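SalCYP truncation (Salinispora tropica, PDB 7ABB) is a truncated cytochrome P450, a mainly helical haem protein, modelled here with heme c in its pocket. Local coordinates at residues A[266-271]-A[355-360]. Numbering follows the deposited sequence.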
ATOM      1  N   GLU A 266       0.933 -21.685  11.720  1.00 30.07           N
ATOM      2  CA  GLU A 266      -0.250 -21.077  12.310  1.00 32.14           C
ATOM      3  C   GLU A 266      -0.031 -19.607  12.663  1.00 30.78           C
ATOM      4  O   GLU A 266      -1.007 -18.847  12.726  1.00 31.90           O
ATOM      5  CB  GLU A 266      -0.653 -21.870  13.554  1.00 38.80           C
ATOM      6  CG  GLU A 266      -1.829 -21.304  14.332  1.00 56.33           C
ATOM      7  CD  GLU A 266      -2.142 -22.119  15.578  1.00 64.94           C
ATOM      8  OE1 GLU A 266      -2.566 -21.525  16.592  1.00 67.67           O
ATOM      9  OE2 GLU A 266      -1.956 -23.356  15.539  1.00 69.37           O
ATOM     10  N   VAL A 267       1.221 -19.193  12.892  1.00 29.34           N
ATOM     11  CA  VAL A 267       1.506 -17.803  13.246  1.00 28.31           C
ATOM     12  C   VAL A 267       1.577 -16.883  12.038  1.00 28.24           C
ATOM     13  O   VAL A 267       1.668 -15.662  12.206  1.00 24.09           O
ATOM     14  CB  VAL A 267       2.838 -17.710  14.019  1.00 29.26           C
ATOM     15  CG1 VAL A 267       4.029 -17.587  13.064  1.00 34.33           C
ATOM     16  CG2 VAL A 267       2.813 -16.554  15.005  1.00 30.38           C
ATOM     17  N   ARG A 268       1.559 -17.421  10.821  1.00 23.61           N
ATOM     18  CA  ARG A 268       1.906 -16.588   9.675  1.00 20.66           C
ATOM     19  C   ARG A 268       0.915 -15.451   9.447  1.00 22.78           C
ATOM     20  O   ARG A 268       1.365 -14.342   9.114  1.00 20.51           O
ATOM     21  CB  ARG A 268       2.074 -17.466   8.429  1.00 22.74           C
ATOM     22  CG  ARG A 268       3.273 -18.415   8.559  1.00 23.76           C
ATOM     23  CD  ARG A 268       3.333 -19.395   7.388  1.00 21.51           C
ATOM     24  NE  ARG A 268       4.574 -20.152   7.422  1.00 23.43           N
ATOM     25  CZ  ARG A 268       4.894 -21.112   6.568  1.00 27.23           C
ATOM     26  NH1 ARG A 268       4.057 -21.451   5.600  1.00 26.49           N
ATOM     27  NH2 ARG A 268       6.058 -21.728   6.685  1.00 27.24           N
ATOM     28  N   PRO A 269      -0.400 -15.640   9.571  1.00 22.11           N
ATOM     29  CA  PRO A 269      -1.304 -14.486   9.382  1.00 23.57           C
ATOM     30  C   PRO A 269      -1.055 -13.366  10.383  1.00 20.96           C
ATOM     31  O   PRO A 269      -1.055 -12.189   9.996  1.00 21.30           O
ATOM     32  CB  PRO A 269      -2.697 -15.118   9.529  1.00 26.08           C
ATOM     33  CG  PRO A 269      -2.486 -16.556   9.091  1.00 23.53           C
ATOM     34  CD  PRO A 269      -1.151 -16.905   9.685  1.00 25.04           C
ATOM     35  N   ALA A 270      -0.791 -13.712  11.640  1.00 23.62           N
ATOM     36  CA  ALA A 270      -0.435 -12.708  12.636  1.00 24.49           C
ATOM     37  C   ALA A 270       0.888 -12.036  12.291  1.00 23.51           C
ATOM     38  O   ALA A 270       1.073 -10.832  12.526  1.00 22.60           O
ATOM     39  CB  ALA A 270      -0.364 -13.358  14.018  1.00 24.14           C
ATOM     40  N   ALA A 271       1.840 -12.805  11.765  1.00 21.50           N
ATOM     41  CA  ALA A 271       3.104 -12.209  11.366  1.00 20.85           C
ATOM     42  C   ALA A 271       2.905 -11.191  10.248  1.00 19.11           C
ATOM     43  O   ALA A 271       3.489 -10.093  10.293  1.00 19.96           O
ATOM     44  CB  ALA A 271       4.094 -13.305  10.943  1.00 20.49           C
ATOM     45  N   ALA A 355       3.007 -15.111  -1.067  1.00 17.21           N
ATOM     46  CA  ALA A 355       4.398 -15.029  -1.522  1.00 15.68           C
ATOM     47  C   ALA A 355       5.334 -15.551  -0.457  1.00 16.72           C
ATOM     48  O   ALA A 355       6.263 -16.313  -0.758  1.00 16.90           O
ATOM     49  CB  ALA A 355       4.776 -13.602  -1.870  1.00 17.57           C
ATOM     50  N   TRP A 356       5.124 -15.154   0.793  1.00 15.58           N
ATOM     51  CA  TRP A 356       6.029 -15.626   1.835  1.00 14.24           C
ATOM     52  C   TRP A 356       5.877 -17.126   2.100  1.00 17.10           C
ATOM     53  O   TRP A 356       6.859 -17.804   2.446  1.00 18.00           O
ATOM     54  CB  TRP A 356       5.823 -14.825   3.127  1.00 16.99           C
ATOM     55  CG  TRP A 356       6.288 -13.370   3.030  1.00 16.19           C
ATOM     56  CD1 TRP A 356       7.068 -12.811   2.059  1.00 18.66           C
ATOM     57  CD2 TRP A 356       5.979 -12.320   3.957  1.00 16.46           C
ATOM     58  NE1 TRP A 356       7.266 -11.467   2.335  1.00 18.35           N
ATOM     59  CE2 TRP A 356       6.591 -11.145   3.482  1.00 16.49           C
ATOM     60  CE3 TRP A 356       5.227 -12.270   5.116  1.00 18.52           C
ATOM     61  CZ2 TRP A 356       6.489  -9.926   4.163  1.00 18.93           C
ATOM     62  CZ3 TRP A 356       5.115 -11.061   5.786  1.00 18.53           C
ATOM     63  CH2 TRP A 356       5.745  -9.914   5.305  1.00 18.19           C
ATOM     64  N   GLU A 357       4.673 -17.675   1.958  1.00 17.23           N
ATOM     65  CA  GLU A 357       4.488 -19.117   2.062  1.00 17.37           C
ATOM     66  C   GLU A 357       5.313 -19.835   1.002  1.00 16.88           C
ATOM     67  O   GLU A 357       6.057 -20.791   1.290  1.00 17.97           O
ATOM     68  CB  GLU A 357       2.998 -19.462   1.920  1.00 20.04           C
ATOM     69  CG  GLU A 357       2.145 -19.148   3.141  1.00 19.98           C
ATOM     70  CD  GLU A 357       0.662 -19.327   2.891  1.00 24.48           C
ATOM     71  OE1 GLU A 357       0.242 -19.275   1.713  1.00 24.13           O
ATOM     72  OE2 GLU A 357      -0.097 -19.519   3.867  1.00 26.86           O
ATOM     73  N   GLU A 358       5.158 -19.419  -0.258  1.00 17.42           N
ATOM     74  CA  GLU A 358       5.859 -20.125  -1.325  1.00 16.89           C
ATOM     75  C   GLU A 358       7.365 -19.895  -1.225  1.00 18.18           C
ATOM     76  O   GLU A 358       8.151 -20.796  -1.537  1.00 18.85           O
ATOM     77  CB  GLU A 358       5.317 -19.703  -2.696  1.00 18.19           C
ATOM     78  CG  GLU A 358       3.860 -20.103  -2.933  1.00 19.51           C
ATOM     79  CD  GLU A 358       3.653 -21.575  -2.778  1.00 23.50           C
ATOM     80  OE1 GLU A 358       4.380 -22.343  -3.444  1.00 24.59           O
ATOM     81  OE2 GLU A 358       2.773 -21.974  -1.995  1.00 24.68           O
ATOM     82  N   TRP A 359       7.778 -18.713  -0.762  1.00 16.71           N
ATOM     83  CA  TRP A 359       9.196 -18.440  -0.560  1.00 17.71           C
ATOM     84  C   TRP A 359       9.799 -19.437   0.420  1.00 18.04           C
ATOM     85  O   TRP A 359      10.845 -20.030   0.146  1.00 19.03           O
ATOM     86  CB  TRP A 359       9.383 -16.999  -0.065  1.00 17.04           C
ATOM     87  CG  TRP A 359      10.821 -16.655   0.164  1.00 16.90           C
ATOM     88  CD1 TRP A 359      11.573 -16.983   1.256  1.00 19.89           C
ATOM     89  CD2 TRP A 359      11.693 -15.949  -0.731  1.00 15.24           C
ATOM     90  NE1 TRP A 359      12.844 -16.521   1.097  1.00 19.59           N
ATOM     91  CE2 TRP A 359      12.954 -15.886  -0.111  1.00 18.35           C
ATOM     92  CE3 TRP A 359      11.537 -15.378  -1.993  1.00 16.00           C
ATOM     93  CZ2 TRP A 359      14.051 -15.273  -0.709  1.00 20.22           C
ATOM     94  CZ3 TRP A 359      12.625 -14.768  -2.596  1.00 19.99           C
ATOM     95  CH2 TRP A 359      13.870 -14.706  -1.936  1.00 19.59           C
ATOM     96  N   HIS A 360       9.153 -19.651   1.570  1.00 17.94           N
ATOM     97  CA  HIS A 360       9.756 -20.523   2.580  1.00 18.07           C
ATOM     98  C   HIS A 360       9.679 -22.003   2.227  1.00 19.28           C
ATOM     99  O   HIS A 360      10.450 -22.813   2.752  1.00 19.92           O
ATOM    100  CB  HIS A 360       9.112 -20.230   3.930  1.00 18.88           C
ATOM    101  CG  HIS A 360       9.570 -18.935   4.513  1.00 18.35           C
ATOM    102  ND1 HIS A 360       9.004 -17.722   4.185  1.00 18.77           N
ATOM    103  CD2 HIS A 360      10.602 -18.655   5.344  1.00 18.79           C
ATOM    104  CE1 HIS A 360       9.636 -16.754   4.828  1.00 19.25           C
ATOM    105  NE2 HIS A 360      10.615 -17.296   5.534  1.00 18.57           N
TER
HETATM  106  O   HOH W   1       0.989 -21.178   5.700  1.00 35.37           O
HETATM  107  O   HOH W   2       5.595 -22.536   3.454  1.00 41.61           O
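R268 meets E357 through carbon and water rather than by direct charge pairing. The nearest approach is R268 NH1 to E357 CG, 3.9 Å. R268 NH1 stays 4.9 Å from E357 OE2. The guanidinium and carboxylate planes are turned 56° apart. Two waters span the gap, both accepting from R268 NH1: water 1 donates to E357 OE2 at 2.7 Å, water 2 to the backbone E357 O at 2.8 Å. Beside this, R268 NH2 lies 4.4 Å from H360 CB. The reach comes from an arginine chain extended from CG to NE, which carries the guanidinium across from helix 268-278 to helix 345-362. Its NE is hydrogen-bonded to F261 O of helix 255-263, and E357 OE1 forms a salt bridge with R112, so each charged end has a partner outside the pair. H360 is oriented separately: ND1 bonds to W356 O at 2.8 Å (N-H...O 166°), with the acceptor in the ring plane, while H360 N reaches the same oxygen from the opposite carbonyl face. The chemistry implies a hydrated, partly buried junction between two helices of the P450 fold, in which opposite charges probably attract through water without touching.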